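Local coordinates for protein 1,3-alpha-isomaltosidase (Kribbella flavida DSM 17836, PDB 5X3I) that hydrolyses the alpha-1,3-glucosidic linkages of a cyclic tetrasaccharide derived from starch, yielding isomaltose inside the cell, at residues A543-V548 with V686-A691; L578-A583 with V623-R628; D705-D710 with L723-V728. The protein carries 1 engineered substitution. All coordinates share one frame; numbering follows the deposited sequence.

Contact 1: A543-V548 with V686-A691. With SO4 (sulfate ion), chain F.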
ATOM      1  N   ALA A 543       4.440  -3.698 -15.263  1.00 19.69           N
ATOM      2  CA  ALA A 543       3.802  -3.852 -13.955  1.00 17.78           C
ATOM      3  C   ALA A 543       4.211  -5.167 -13.276  1.00 17.72           C
ATOM      4  O   ALA A 543       4.382  -5.216 -12.066  1.00 21.77           O
ATOM      5  CB  ALA A 543       2.300  -3.772 -14.090  1.00 17.24           C
ATOM      6  N   PHE A 544       4.361  -6.217 -14.073  1.00 19.64           N
ATOM      7  CA  PHE A 544       4.830  -7.521 -13.608  1.00 15.65           C
ATOM      8  C   PHE A 544       6.190  -7.337 -12.931  1.00 17.71           C
ATOM      9  O   PHE A 544       6.379  -7.715 -11.772  1.00 18.57           O
ATOM     10  CB  PHE A 544       4.885  -8.488 -14.804  1.00 14.81           C
ATOM     11  CG  PHE A 544       5.245  -9.932 -14.472  1.00 14.10           C
ATOM     12  CD1 PHE A 544       5.481 -10.362 -13.177  1.00 15.94           C
ATOM     13  CD2 PHE A 544       5.367 -10.860 -15.507  1.00 15.67           C
ATOM     14  CE1 PHE A 544       5.821 -11.689 -12.917  1.00 13.41           C
ATOM     15  CE2 PHE A 544       5.705 -12.184 -15.251  1.00 15.61           C
ATOM     16  CZ  PHE A 544       5.929 -12.596 -13.951  1.00 17.78           C
ATOM     17  N   ARG A 545       7.128  -6.722 -13.644  1.00 18.30           N
ATOM     18  CA  ARG A 545       8.455  -6.493 -13.089  1.00 18.12           C
ATOM     19  C   ARG A 545       8.393  -5.616 -11.843  1.00 17.82           C
ATOM     20  O   ARG A 545       9.019  -5.928 -10.841  1.00 17.48           O
ATOM     21  CB  ARG A 545       9.385  -5.863 -14.139  1.00 21.03           C
ATOM     22  CG  ARG A 545       9.641  -6.763 -15.337  1.00 22.31           C
ATOM     23  CD  ARG A 545      10.706  -6.178 -16.264  1.00 25.40           C
ATOM     24  NE  ARG A 545      10.205  -5.064 -17.055  1.00 24.48           N
ATOM     25  CZ  ARG A 545       9.719  -5.182 -18.283  1.00 26.52           C
ATOM     26  NH1 ARG A 545       9.674  -6.368 -18.864  1.00 26.14           N
ATOM     27  NH2 ARG A 545       9.292  -4.109 -18.939  1.00 25.68           N
ATOM     28  N   SER A 546       7.628  -4.529 -11.901  1.00 19.33           N
ATOM     29  CA  SER A 546       7.485  -3.656 -10.740  1.00 17.74           C
ATOM     30  C   SER A 546       6.953  -4.444  -9.540  1.00 17.96           C
ATOM     31  O   SER A 546       7.372  -4.234  -8.400  1.00 19.91           O
ATOM     32  CB  SER A 546       6.549  -2.489 -11.043  1.00 18.42           C
ATOM     33  OG  SER A 546       7.118  -1.603 -11.989  1.00 25.85           O
ATOM     34  N   SER A 547       6.047  -5.370  -9.813  1.00 18.34           N
ATOM     35  CA  SER A 547       5.414  -6.127  -8.743  1.00 15.72           C
ATOM     36  C   SER A 547       6.394  -7.072  -8.052  1.00 13.49           C
ATOM     37  O   SER A 547       6.406  -7.159  -6.834  1.00 17.36           O
ATOM     38  CB  SER A 547       4.211  -6.887  -9.290  1.00 16.04           C
ATOM     39  OG  SER A 547       3.202  -5.980  -9.698  1.00 15.60           O
ATOM     40  N   VAL A 548       7.228  -7.763  -8.823  1.00 16.02           N
ATOM     41  CA  VAL A 548       8.286  -8.581  -8.238  1.00 15.49           C
ATOM     42  C   VAL A 548       9.184  -7.744  -7.311  1.00 16.68           C
ATOM     43  O   VAL A 548       9.531  -8.174  -6.217  1.00 16.03           O
ATOM     44  CB  VAL A 548       9.149  -9.252  -9.323  1.00 18.05           C
ATOM     45  CG1 VAL A 548      10.364  -9.922  -8.704  1.00 13.84           C
ATOM     46  CG2 VAL A 548       8.316 -10.254 -10.117  1.00 18.48           C
ATOM     47  N   VAL A 686       9.988 -15.291 -15.525  1.00 21.79           N
ATOM     48  CA  VAL A 686      10.265 -14.878 -16.883  1.00 21.26           C
ATOM     49  C   VAL A 686       9.485 -13.596 -17.133  1.00 21.81           C
ATOM     50  O   VAL A 686       8.265 -13.591 -17.244  1.00 21.42           O
ATOM     51  CB  VAL A 686       9.886 -15.965 -17.891  1.00 20.98           C
ATOM     52  CG1 VAL A 686      10.245 -15.528 -19.295  1.00 22.53           C
ATOM     53  CG2 VAL A 686      10.598 -17.248 -17.548  1.00 19.63           C
ATOM     54  N   LEU A 687      10.237 -12.502 -17.195  1.00 23.73           N
ATOM     55  CA  LEU A 687       9.697 -11.144 -17.199  1.00 21.17           C
ATOM     56  C   LEU A 687       9.595 -10.453 -18.559  1.00 22.23           C
ATOM     57  O   LEU A 687       9.339  -9.255 -18.618  1.00 24.00           O
ATOM     58  CB  LEU A 687      10.507 -10.287 -16.236  1.00 25.25           C
ATOM     59  CG  LEU A 687      10.372 -10.822 -14.812  1.00 19.64           C
ATOM     60  CD1 LEU A 687      11.289 -10.099 -13.874  1.00 21.49           C
ATOM     61  CD2 LEU A 687       8.935 -10.714 -14.333  1.00 20.29           C
ATOM     62  N   GLU A 688       9.893 -11.168 -19.638  1.00 24.11           N
ATOM     63  CA  GLU A 688       9.801 -10.575 -20.969  1.00 24.75           C
ATOM     64  C   GLU A 688       9.017 -11.431 -21.958  1.00 24.49           C
ATOM     65  O   GLU A 688       9.097 -12.653 -21.927  1.00 27.32           O
ATOM     66  CB  GLU A 688      11.203 -10.313 -21.520  1.00 28.08           C
ATOM     67  CG  GLU A 688      11.916  -9.170 -20.838  1.00 33.38           C
ATOM     68  CD  GLU A 688      13.389  -9.130 -21.175  1.00 44.57           C
ATOM     69  OE1 GLU A 688      14.098  -8.261 -20.626  1.00 49.39           O
ATOM     70  OE2 GLU A 688      13.834  -9.973 -21.983  1.00 46.41           O
ATOM     71  N   PRO A 689       8.269 -10.783 -22.860  1.00 23.70           N
ATOM     72  CA  PRO A 689       7.544 -11.535 -23.887  1.00 26.03           C
ATOM     73  C   PRO A 689       8.491 -12.086 -24.946  1.00 27.11           C
ATOM     74  O   PRO A 689       9.503 -11.453 -25.228  1.00 27.84           O
ATOM     75  CB  PRO A 689       6.605 -10.491 -24.486  1.00 23.94           C
ATOM     76  CG  PRO A 689       7.343  -9.191 -24.314  1.00 25.30           C
ATOM     77  CD  PRO A 689       8.118  -9.327 -23.024  1.00 21.79           C
ATOM     78  N   GLY A 690       8.172 -13.247 -25.503  1.00 26.24           N
ATOM     79  CA  GLY A 690       8.940 -13.809 -26.597  1.00 26.59           C
ATOM     80  C   GLY A 690      10.162 -14.620 -26.205  1.00 28.50           C
ATOM     81  O   GLY A 690      10.865 -15.114 -27.076  1.00 31.89           O
ATOM     82  N   ALA A 691      10.417 -14.789 -24.914  1.00 26.75           N
ATOM     83  CA  ALA A 691      11.625 -15.498 -24.496  1.00 29.08           C
ATOM     84  C   ALA A 691      11.476 -17.013 -24.611  1.00 30.96           C
ATOM     85  O   ALA A 691      10.581 -17.593 -24.014  1.00 32.68           O
ATOM     86  CB  ALA A 691      11.988 -15.125 -23.076  1.00 26.58           C
TER
HETATM   87  S   SO4 F 804      10.905  -1.486 -16.441  1.00 61.99           S
HETATM   88  O1  SO4 F 804      12.306  -1.783 -16.711  1.00 54.33           O
HETATM   89  O2  SO4 F 804      10.335  -2.570 -15.642  1.00 38.44           O
HETATM   90  O3  SO4 F 804      10.803  -0.236 -15.695  1.00 58.95           O
HETATM   91  O4  SO4 F 804      10.193  -1.344 -17.706  1.00 40.94           O
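Leu-687 packs between Phe-544 and Arg-545 in a mostly apolar helix-to-loop contact that joins the TIM-barrel domain of this family 31 glycosidase to its C-terminal domain. Leu-687 offers two parts of itself. Its CD2 methyl stands almost on the ring normal of Phe-544, 3.4 Å from the ring centroid and 5° off that normal, a CH-pi contact over one face. The same methyl lies 4.3 Å from Val-548 CG2, one turn further along the helix. Lower on the side chain, Leu-687 CB rests 3.7 Å from Arg-545 CG, packing against the aliphatic part of the arginine.

The polar end of Arg-545 then divides its donors. A bend in its chain (chi3 -75°) sets the guanidinium beside the loop, where NH1 makes a weak hydrogen bond of 2.9 Å to Leu-687 O. A sulfate, probably from the crystallisation liquor, takes the other two nitrogens: NE reaches its O2 at 2.9 Å in a nearly straight bond (171°), and NH2 reaches its O4 at 3.2 Å. Both Leu-687 O and the sulfate O2 meet the guanidinium at its edge, near its plane.

At the start of the loop, ahead of the type II beta turn from Glu-688 to Ala-691, Val-686 touches Trp-694 of strand 693-698. Helix 576-586 flanks the contact, with Leu-578 and Arg-581 against Phe-544, whose ring also meets that of Trp-564 on barrel strand 562-565.

Contact 2: L578-A583 with V623-R628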
ATOM      1  N   LEU A 578       1.543 -13.271 -21.050  1.00 20.01           N
ATOM      2  CA  LEU A 578       1.726 -12.527 -19.805  1.00 18.35           C
ATOM      3  C   LEU A 578       1.036 -13.238 -18.640  1.00 19.95           C
ATOM      4  O   LEU A 578       1.617 -13.403 -17.580  1.00 22.30           O
ATOM      5  CB  LEU A 578       1.188 -11.100 -19.938  1.00 17.68           C
ATOM      6  CG  LEU A 578       1.114 -10.280 -18.649  1.00 20.71           C
ATOM      7  CD1 LEU A 578       2.478 -10.148 -18.013  1.00 15.85           C
ATOM      8  CD2 LEU A 578       0.481  -8.907 -18.884  1.00 17.98           C
ATOM      9  N   TYR A 579      -0.201 -13.665 -18.857  1.00 19.90           N
ATOM     10  CA  TYR A 579      -0.979 -14.322 -17.804  1.00 18.21           C
ATOM     11  C   TYR A 579      -0.245 -15.553 -17.265  1.00 17.47           C
ATOM     12  O   TYR A 579      -0.067 -15.694 -16.062  1.00 19.58           O
ATOM     13  CB  TYR A 579      -2.358 -14.705 -18.335  1.00 16.73           C
ATOM     14  CG  TYR A 579      -3.333 -15.249 -17.306  1.00 16.72           C
ATOM     15  CD1 TYR A 579      -3.881 -14.425 -16.330  1.00 15.64           C
ATOM     16  CD2 TYR A 579      -3.729 -16.576 -17.338  1.00 15.90           C
ATOM     17  CE1 TYR A 579      -4.791 -14.919 -15.405  1.00 16.08           C
ATOM     18  CE2 TYR A 579      -4.640 -17.080 -16.423  1.00 16.42           C
ATOM     19  CZ  TYR A 579      -5.167 -16.249 -15.456  1.00 15.73           C
ATOM     20  OH  TYR A 579      -6.074 -16.751 -14.549  1.00 18.20           O
ATOM     21  N   LEU A 580       0.215 -16.413 -18.164  1.00 18.78           N
ATOM     22  CA  LEU A 580       0.870 -17.657 -17.762  1.00 19.32           C
ATOM     23  C   LEU A 580       2.276 -17.443 -17.209  1.00 16.99           C
ATOM     24  O   LEU A 580       2.699 -18.171 -16.327  1.00 17.71           O
ATOM     25  CB  LEU A 580       0.909 -18.640 -18.935  1.00 20.35           C
ATOM     26  CG  LEU A 580      -0.469 -19.218 -19.275  1.00 18.49           C
ATOM     27  CD1 LEU A 580      -0.443 -19.937 -20.606  1.00 18.31           C
ATOM     28  CD2 LEU A 580      -0.946 -20.149 -18.161  1.00 17.48           C
ATOM     29  N   ARG A 581       3.001 -16.449 -17.720  1.00 19.89           N
ATOM     30  CA  ARG A 581       4.280 -16.090 -17.104  1.00 17.76           C
ATOM     31  C   ARG A 581       4.030 -15.591 -15.681  1.00 15.30           C
ATOM     32  O   ARG A 581       4.727 -15.963 -14.756  1.00 14.79           O
ATOM     33  CB  ARG A 581       5.024 -15.013 -17.909  1.00 17.86           C
ATOM     34  CG  ARG A 581       5.509 -15.443 -19.292  1.00 20.87           C
ATOM     35  CD  ARG A 581       6.361 -16.704 -19.261  1.00 19.25           C
ATOM     36  NE  ARG A 581       7.137 -16.850 -20.489  1.00 23.37           N
ATOM     37  CZ  ARG A 581       7.770 -17.957 -20.853  1.00 23.34           C
ATOM     38  NH1 ARG A 581       7.709 -19.038 -20.089  1.00 23.49           N
ATOM     39  NH2 ARG A 581       8.453 -17.992 -21.986  1.00 25.96           N
ATOM     40  N   ALA A 582       3.027 -14.737 -15.529  1.00 16.95           N
ATOM     41  CA  ALA A 582       2.671 -14.214 -14.217  1.00 14.57           C
ATOM     42  C   ALA A 582       2.224 -15.337 -13.290  1.00 15.89           C
ATOM     43  O   ALA A 582       2.689 -15.435 -12.165  1.00 17.96           O
ATOM     44  CB  ALA A 582       1.579 -13.173 -14.336  1.00 15.83           C
ATOM     45  N   ALA A 583       1.320 -16.179 -13.782  1.00 16.65           N
ATOM     46  CA  ALA A 583       0.778 -17.268 -12.976  1.00 16.44           C
ATOM     47  C   ALA A 583       1.883 -18.207 -12.501  1.00 18.52           C
ATOM     48  O   ALA A 583       1.901 -18.601 -11.342  1.00 15.41           O
ATOM     49  CB  ALA A 583      -0.277 -18.039 -13.756  1.00 18.69           C
ATOM     50  N   VAL A 623      -5.945 -22.778 -19.553  1.00 20.17           N
ATOM     51  CA  VAL A 623      -6.543 -23.555 -18.470  1.00 17.19           C
ATOM     52  C   VAL A 623      -5.638 -24.708 -18.012  1.00 20.87           C
ATOM     53  O   VAL A 623      -5.325 -24.781 -16.831  1.00 19.37           O
ATOM     54  CB  VAL A 623      -7.940 -24.082 -18.857  1.00 16.94           C
ATOM     55  CG1 VAL A 623      -8.394 -25.166 -17.890  1.00 19.58           C
ATOM     56  CG2 VAL A 623      -8.942 -22.925 -18.902  1.00 15.87           C
ATOM     57  N   PRO A 624      -5.181 -25.585 -18.935  1.00 20.27           N
ATOM     58  CA  PRO A 624      -4.365 -26.710 -18.464  1.00 20.47           C
ATOM     59  C   PRO A 624      -3.066 -26.292 -17.783  1.00 18.97           C
ATOM     60  O   PRO A 624      -2.667 -26.902 -16.802  1.00 20.61           O
ATOM     61  CB  PRO A 624      -4.059 -27.491 -19.748  1.00 25.55           C
ATOM     62  CG  PRO A 624      -5.085 -27.073 -20.708  1.00 25.81           C
ATOM     63  CD  PRO A 624      -5.378 -25.649 -20.394  1.00 20.58           C
ATOM     64  N   LEU A 625      -2.410 -25.259 -18.292  1.00 19.46           N
ATOM     65  CA  LEU A 625      -1.154 -24.853 -17.689  1.00 19.36           C
ATOM     66  C   LEU A 625      -1.386 -24.155 -16.347  1.00 19.04           C
ATOM     67  O   LEU A 625      -0.656 -24.393 -15.395  1.00 19.42           O
ATOM     68  CB  LEU A 625      -0.360 -23.958 -18.634  1.00 19.30           C
ATOM     69  CG  LEU A 625       0.217 -24.659 -19.869  1.00 23.18           C
ATOM     70  CD1 LEU A 625       1.160 -23.722 -20.616  1.00 22.51           C
ATOM     71  CD2 LEU A 625       0.930 -25.933 -19.481  1.00 22.36           C
ATOM     72  N   PHE A 626      -2.410 -23.311 -16.266  1.00 19.67           N
ATOM     73  CA  PHE A 626      -2.734 -22.684 -14.993  1.00 17.40           C
ATOM     74  C   PHE A 626      -3.054 -23.768 -13.967  1.00 16.97           C
ATOM     75  O   PHE A 626      -2.582 -23.709 -12.845  1.00 17.60           O
ATOM     76  CB  PHE A 626      -3.900 -21.710 -15.120  1.00 16.46           C
ATOM     77  CG  PHE A 626      -4.130 -20.880 -13.890  1.00 15.96           C
ATOM     78  CD1 PHE A 626      -3.626 -19.585 -13.807  1.00 14.96           C
ATOM     79  CD2 PHE A 626      -4.847 -21.384 -12.811  1.00 16.71           C
ATOM     80  CE1 PHE A 626      -3.832 -18.806 -12.685  1.00 12.61           C
ATOM     81  CE2 PHE A 626      -5.061 -20.612 -11.678  1.00 15.73           C
ATOM     82  CZ  PHE A 626      -4.551 -19.314 -11.610  1.00 11.65           C
ATOM     83  N   ARG A 627      -3.840 -24.762 -14.376  1.00 20.27           N
ATOM     84  CA  ARG A 627      -4.173 -25.893 -13.509  1.00 17.58           C
ATOM     85  C   ARG A 627      -2.911 -26.570 -12.985  1.00 16.73           C
ATOM     86  O   ARG A 627      -2.820 -26.863 -11.797  1.00 21.39           O
ATOM     87  CB  ARG A 627      -5.061 -26.905 -14.246  1.00 16.92           C
ATOM     88  CG  ARG A 627      -5.547 -28.071 -13.386  1.00 15.46           C
ATOM     89  CD  ARG A 627      -6.754 -28.786 -14.038  1.00 18.95           C
ATOM     90  NE  ARG A 627      -6.482 -29.133 -15.424  1.00 23.07           N
ATOM     91  CZ  ARG A 627      -7.331 -28.992 -16.436  1.00 20.55           C
ATOM     92  NH1 ARG A 627      -8.556 -28.530 -16.244  1.00 19.14           N
ATOM     93  NH2 ARG A 627      -6.946 -29.334 -17.654  1.00 24.73           N
ATOM     94  N   ARG A 628      -1.939 -26.803 -13.859  1.00 19.04           N
ATOM     95  CA  ARG A 628      -0.663 -27.376 -13.424  1.00 17.48           C
ATOM     96  C   ARG A 628       0.002 -26.524 -12.354  1.00 14.72           C
ATOM     97  O   ARG A 628       0.462 -27.036 -11.342  1.00 18.07           O
ATOM     98  CB  ARG A 628       0.302 -27.548 -14.593  1.00 18.74           C
ATOM     99  CG  ARG A 628      -0.016 -28.697 -15.514  1.00 29.95           C
ATOM    100  CD  ARG A 628       1.252 -29.157 -16.222  1.00 40.79           C
ATOM    101  NE  ARG A 628       1.045 -29.400 -17.644  1.00 48.96           N
ATOM    102  CZ  ARG A 628       2.033 -29.542 -18.522  1.00 50.09           C
ATOM    103  NH1 ARG A 628       3.296 -29.461 -18.121  1.00 46.62           N
ATOM    104  NH2 ARG A 628       1.758 -29.757 -19.800  1.00 50.46           N
TER
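Helices 576-586 and 622-650 run almost parallel where Tyr-579, Leu-580 and Ala-583 face Leu-625 and Phe-626, their local axes 10.1 Å apart and inclined by 9°. No hydrogen bond spans the gap, which is filled by side chains. Phe-626 buries the largest share of the contact: with CG anti to its own backbone nitrogen (chi1 -171°), the ring reaches across to the other helix. There its CD1 lies 3.7 Å from Ala-583 CB, the small methyl allowing the ring to come near that backbone.

The Tyr-579 ring lies nearly parallel to that of Phe-626, with planes 15° apart, but the two are slid so far that they barely overlap; the centroids are 5.7 Å apart. Contact is made by the outer end of the tyrosine, whose OH sits 3.6 Å from Phe-626 CE1. That hydroxyl is hydrogen-bonded to Arg-608 O, so its polar need is met although the residue is buried. Alongside the aromatic pair, Leu-580 CD2 packs on Leu-625 CB at 3.9 Å, the two leucines crossing at about a right angle.

Pro-610 of helix 610-617 borders both aromatic residues, Phe-629 of helix 622-650 touches Leu-580 and Ala-583, and Leu-723 from the C-terminal domain packs on Leu-625.

Contact 3: D705-D710 with L723-V728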
ATOM      1  N   ASP A 705      18.114 -28.619 -10.999  1.00 21.81           N
ATOM      2  CA  ASP A 705      17.005 -28.117 -11.791  1.00 23.35           C
ATOM      3  C   ASP A 705      15.765 -28.933 -11.426  1.00 27.21           C
ATOM      4  O   ASP A 705      15.743 -30.143 -11.626  1.00 26.52           O
ATOM      5  CB  ASP A 705      17.336 -28.235 -13.285  1.00 24.66           C
ATOM      6  CG  ASP A 705      16.259 -27.660 -14.189  1.00 27.03           C
ATOM      7  OD1 ASP A 705      15.093 -27.519 -13.768  1.00 29.77           O
ATOM      8  OD2 ASP A 705      16.584 -27.350 -15.352  1.00 28.17           O
ATOM      9  N   VAL A 706      14.711 -28.270 -10.954  1.00 25.77           N
ATOM     10  CA  VAL A 706      13.593 -29.007 -10.361  1.00 23.58           C
ATOM     11  C   VAL A 706      12.742 -29.695 -11.414  1.00 22.89           C
ATOM     12  O   VAL A 706      12.003 -30.615 -11.100  1.00 24.79           O
ATOM     13  CB  VAL A 706      12.671 -28.104  -9.509  1.00 18.43           C
ATOM     14  CG1 VAL A 706      13.457 -27.423  -8.402  1.00 17.70           C
ATOM     15  CG2 VAL A 706      11.959 -27.099 -10.382  1.00 17.85           C
ATOM     16  N   TRP A 707      12.822 -29.229 -12.653  1.00 21.97           N
ATOM     17  CA  TRP A 707      12.032 -29.814 -13.715  1.00 22.96           C
ATOM     18  C   TRP A 707      12.635 -31.098 -14.282  1.00 27.57           C
ATOM     19  O   TRP A 707      11.912 -31.987 -14.700  1.00 28.91           O
ATOM     20  CB  TRP A 707      11.824 -28.795 -14.830  1.00 24.12           C
ATOM     21  CG  TRP A 707      11.302 -27.503 -14.316  1.00 24.21           C
ATOM     22  CD1 TRP A 707      11.906 -26.285 -14.395  1.00 24.72           C
ATOM     23  CD2 TRP A 707      10.080 -27.298 -13.604  1.00 24.45           C
ATOM     24  NE1 TRP A 707      11.132 -25.333 -13.789  1.00 23.14           N
ATOM     25  CE2 TRP A 707      10.002 -25.927 -13.296  1.00 24.13           C
ATOM     26  CE3 TRP A 707       9.037 -28.141 -13.203  1.00 22.22           C
ATOM     27  CZ2 TRP A 707       8.932 -25.378 -12.607  1.00 23.94           C
ATOM     28  CZ3 TRP A 707       7.971 -27.594 -12.518  1.00 24.76           C
ATOM     29  CH2 TRP A 707       7.923 -26.225 -12.228  1.00 23.44           C
ATOM     30  N   THR A 708      13.952 -31.154 -14.401  1.00 30.03           N
ATOM     31  CA  THR A 708      14.602 -32.394 -14.823  1.00 30.82           C
ATOM     32  C   THR A 708      15.229 -33.247 -13.726  1.00 28.96           C
ATOM     33  O   THR A 708      15.647 -34.372 -13.977  1.00 30.72           O
ATOM     34  CB  THR A 708      15.695 -32.071 -15.819  1.00 30.14           C
ATOM     35  OG1 THR A 708      16.682 -31.283 -15.154  1.00 27.71           O
ATOM     36  CG2 THR A 708      15.116 -31.281 -16.979  1.00 30.87           C
ATOM     37  N   GLY A 709      15.273 -32.734 -12.506  1.00 29.20           N
ATOM     38  CA  GLY A 709      16.029 -33.392 -11.458  1.00 28.05           C
ATOM     39  C   GLY A 709      17.540 -33.478 -11.669  1.00 29.99           C
ATOM     40  O   GLY A 709      18.234 -34.097 -10.865  1.00 29.24           O
ATOM     41  N   ASP A 710      18.061 -32.857 -12.726  1.00 28.71           N
ATOM     42  CA  ASP A 710      19.502 -32.904 -13.001  1.00 32.63           C
ATOM     43  C   ASP A 710      20.307 -31.891 -12.192  1.00 31.21           C
ATOM     44  O   ASP A 710      19.852 -30.776 -11.951  1.00 30.60           O
ATOM     45  CB  ASP A 710      19.780 -32.665 -14.485  1.00 30.83           C
ATOM     46  CG  ASP A 710      19.210 -33.745 -15.366  1.00 31.67           C
ATOM     47  OD1 ASP A 710      19.011 -34.879 -14.885  1.00 33.53           O
ATOM     48  OD2 ASP A 710      18.969 -33.452 -16.547  1.00 34.78           O
ATOM     49  N   LEU A 723       6.009 -22.219 -21.968  1.00 24.84           N
ATOM     50  CA  LEU A 723       5.092 -21.623 -20.998  1.00 22.64           C
ATOM     51  C   LEU A 723       4.869 -22.473 -19.738  1.00 25.28           C
ATOM     52  O   LEU A 723       4.492 -21.950 -18.699  1.00 25.31           O
ATOM     53  CB  LEU A 723       3.756 -21.315 -21.673  1.00 24.20           C
ATOM     54  CG  LEU A 723       3.864 -20.172 -22.691  1.00 28.88           C
ATOM     55  CD1 LEU A 723       2.535 -19.809 -23.316  1.00 24.89           C
ATOM     56  CD2 LEU A 723       4.471 -18.951 -22.030  1.00 25.08           C
ATOM     57  N   GLU A 724       5.147 -23.767 -19.798  1.00 26.28           N
ATOM     58  CA  GLU A 724       4.889 -24.600 -18.631  1.00 26.68           C
ATOM     59  C   GLU A 724       6.048 -24.553 -17.640  1.00 26.52           C
ATOM     60  O   GLU A 724       6.008 -25.204 -16.606  1.00 25.59           O
ATOM     61  CB  GLU A 724       4.608 -26.049 -19.039  1.00 29.31           C
ATOM     62  CG  GLU A 724       5.795 -26.797 -19.599  1.00 30.75           C
ATOM     63  CD  GLU A 724       5.794 -26.848 -21.113  1.00 39.13           C
ATOM     64  OE1 GLU A 724       6.496 -27.719 -21.666  1.00 46.24           O
ATOM     65  OE2 GLU A 724       5.096 -26.024 -21.750  1.00 37.43           O
ATOM     66  N   VAL A 725       7.074 -23.776 -17.957  1.00 23.46           N
ATOM     67  CA  VAL A 725       8.262 -23.718 -17.116  1.00 22.51           C
ATOM     68  C   VAL A 725       8.597 -22.296 -16.672  1.00 20.79           C
ATOM     69  O   VAL A 725       8.540 -21.361 -17.462  1.00 24.29           O
ATOM     70  CB  VAL A 725       9.483 -24.325 -17.862  1.00 28.06           C
ATOM     71  CG1 VAL A 725      10.808 -23.845 -17.270  1.00 26.57           C
ATOM     72  CG2 VAL A 725       9.410 -25.843 -17.856  1.00 27.51           C
ATOM     73  N   VAL A 726       8.911 -22.142 -15.393  1.00 22.00           N
ATOM     74  CA  VAL A 726       9.642 -20.975 -14.920  1.00 20.56           C
ATOM     75  C   VAL A 726      10.860 -21.564 -14.248  1.00 20.25           C
ATOM     76  O   VAL A 726      10.742 -22.561 -13.542  1.00 23.50           O
ATOM     77  CB  VAL A 726       8.823 -20.095 -13.927  1.00 20.60           C
ATOM     78  CG1 VAL A 726       8.212 -20.933 -12.794  1.00 18.67           C
ATOM     79  CG2 VAL A 726       9.682 -18.991 -13.338  1.00 18.70           C
ATOM     80  N   PRO A 727      12.040 -20.957 -14.465  1.00 20.72           N
ATOM     81  CA  PRO A 727      13.234 -21.578 -13.895  1.00 18.98           C
ATOM     82  C   PRO A 727      13.211 -21.578 -12.382  1.00 19.85           C
ATOM     83  O   PRO A 727      13.007 -20.540 -11.764  1.00 22.98           O
ATOM     84  CB  PRO A 727      14.377 -20.711 -14.443  1.00 20.70           C
ATOM     85  CG  PRO A 727      13.840 -20.169 -15.720  1.00 20.98           C
ATOM     86  CD  PRO A 727      12.377 -19.920 -15.457  1.00 21.28           C
ATOM     87  N   VAL A 728      13.436 -22.749 -11.806  1.00 19.85           N
ATOM     88  CA  VAL A 728      13.435 -22.957 -10.372  1.00 16.93           C
ATOM     89  C   VAL A 728      14.521 -23.967 -10.053  1.00 19.39           C
ATOM     90  O   VAL A 728      14.646 -24.979 -10.728  1.00 23.61           O
ATOM     91  CB  VAL A 728      12.076 -23.483  -9.851  1.00 18.24           C
ATOM     92  CG1 VAL A 728      12.174 -23.872  -8.380  1.00 16.62           C
ATOM     93  CG2 VAL A 728      10.982 -22.472 -10.065  1.00 17.06           C
TER
HETATM   94  O   HOH W   1      14.872 -24.702 -13.721  1.00 25.90           O
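Trp-707 lays its indole between valines and turns its N-H to the chain at Val-726, making the dense part of this C-terminal-domain contact. A chi1 of -52°, with CG beside the backbone N, swings it toward Val-725. NE1 donates to Val-726 O at 2.8 Å, the acceptor near the ring plane, the donor well above the carbonyl plane. Val-725 CG2 covers one face, 4.3 Å from the centroid of the five-membered ring, Val-706 CG2 lies over the other, and Phe-742 meets the ring edge-to-face. Val-706 N bonds to Val-728 O at 3.3 Å and nearly straight (170°), at the end of antiparallel strand pair 703-705 and 728-731. An alanine replacing Trp-707 would probably leave Val-726 O without its indole donor and open a gap between Val-725 and Val-706.

The far end of the turn is looser: Thr-708 and Asp-710 are exposed and form an ST turn. Beside the packed part, a water accepts from Val-728 N and donates weakly to Asp-705 OD1, which also receives Trp-707 N in an Asx turn; OD2 forms a salt bridge with Arg-719. The NE1 bond thus fixes how the indole is turned; the backbone bond and Asx turn hold its chain.

The three contacts form a continuous patch on one side of the chain, their centres about 14 Å (1 and 2), about 15 Å (2 and 3) and about 18 Å (1 and 3) apart. Arg-581, from contact 2, reaches both of the others: its NE lies 3.6 Å from Val-686 CG1 of contact 1, and its CZ 3.6 Å from Leu-723 CD2 of contact 3. Contact 1 and contact 3 also meet directly, Val-686 CG2 lying 3.8 Å from Pro-727 CD. All three sit away from the catalytic residues, although helix 541-556 begins just after Asp-536, the inferred proton donor. Here the engineered Ala-471 occupies the inferred nucleophile's position.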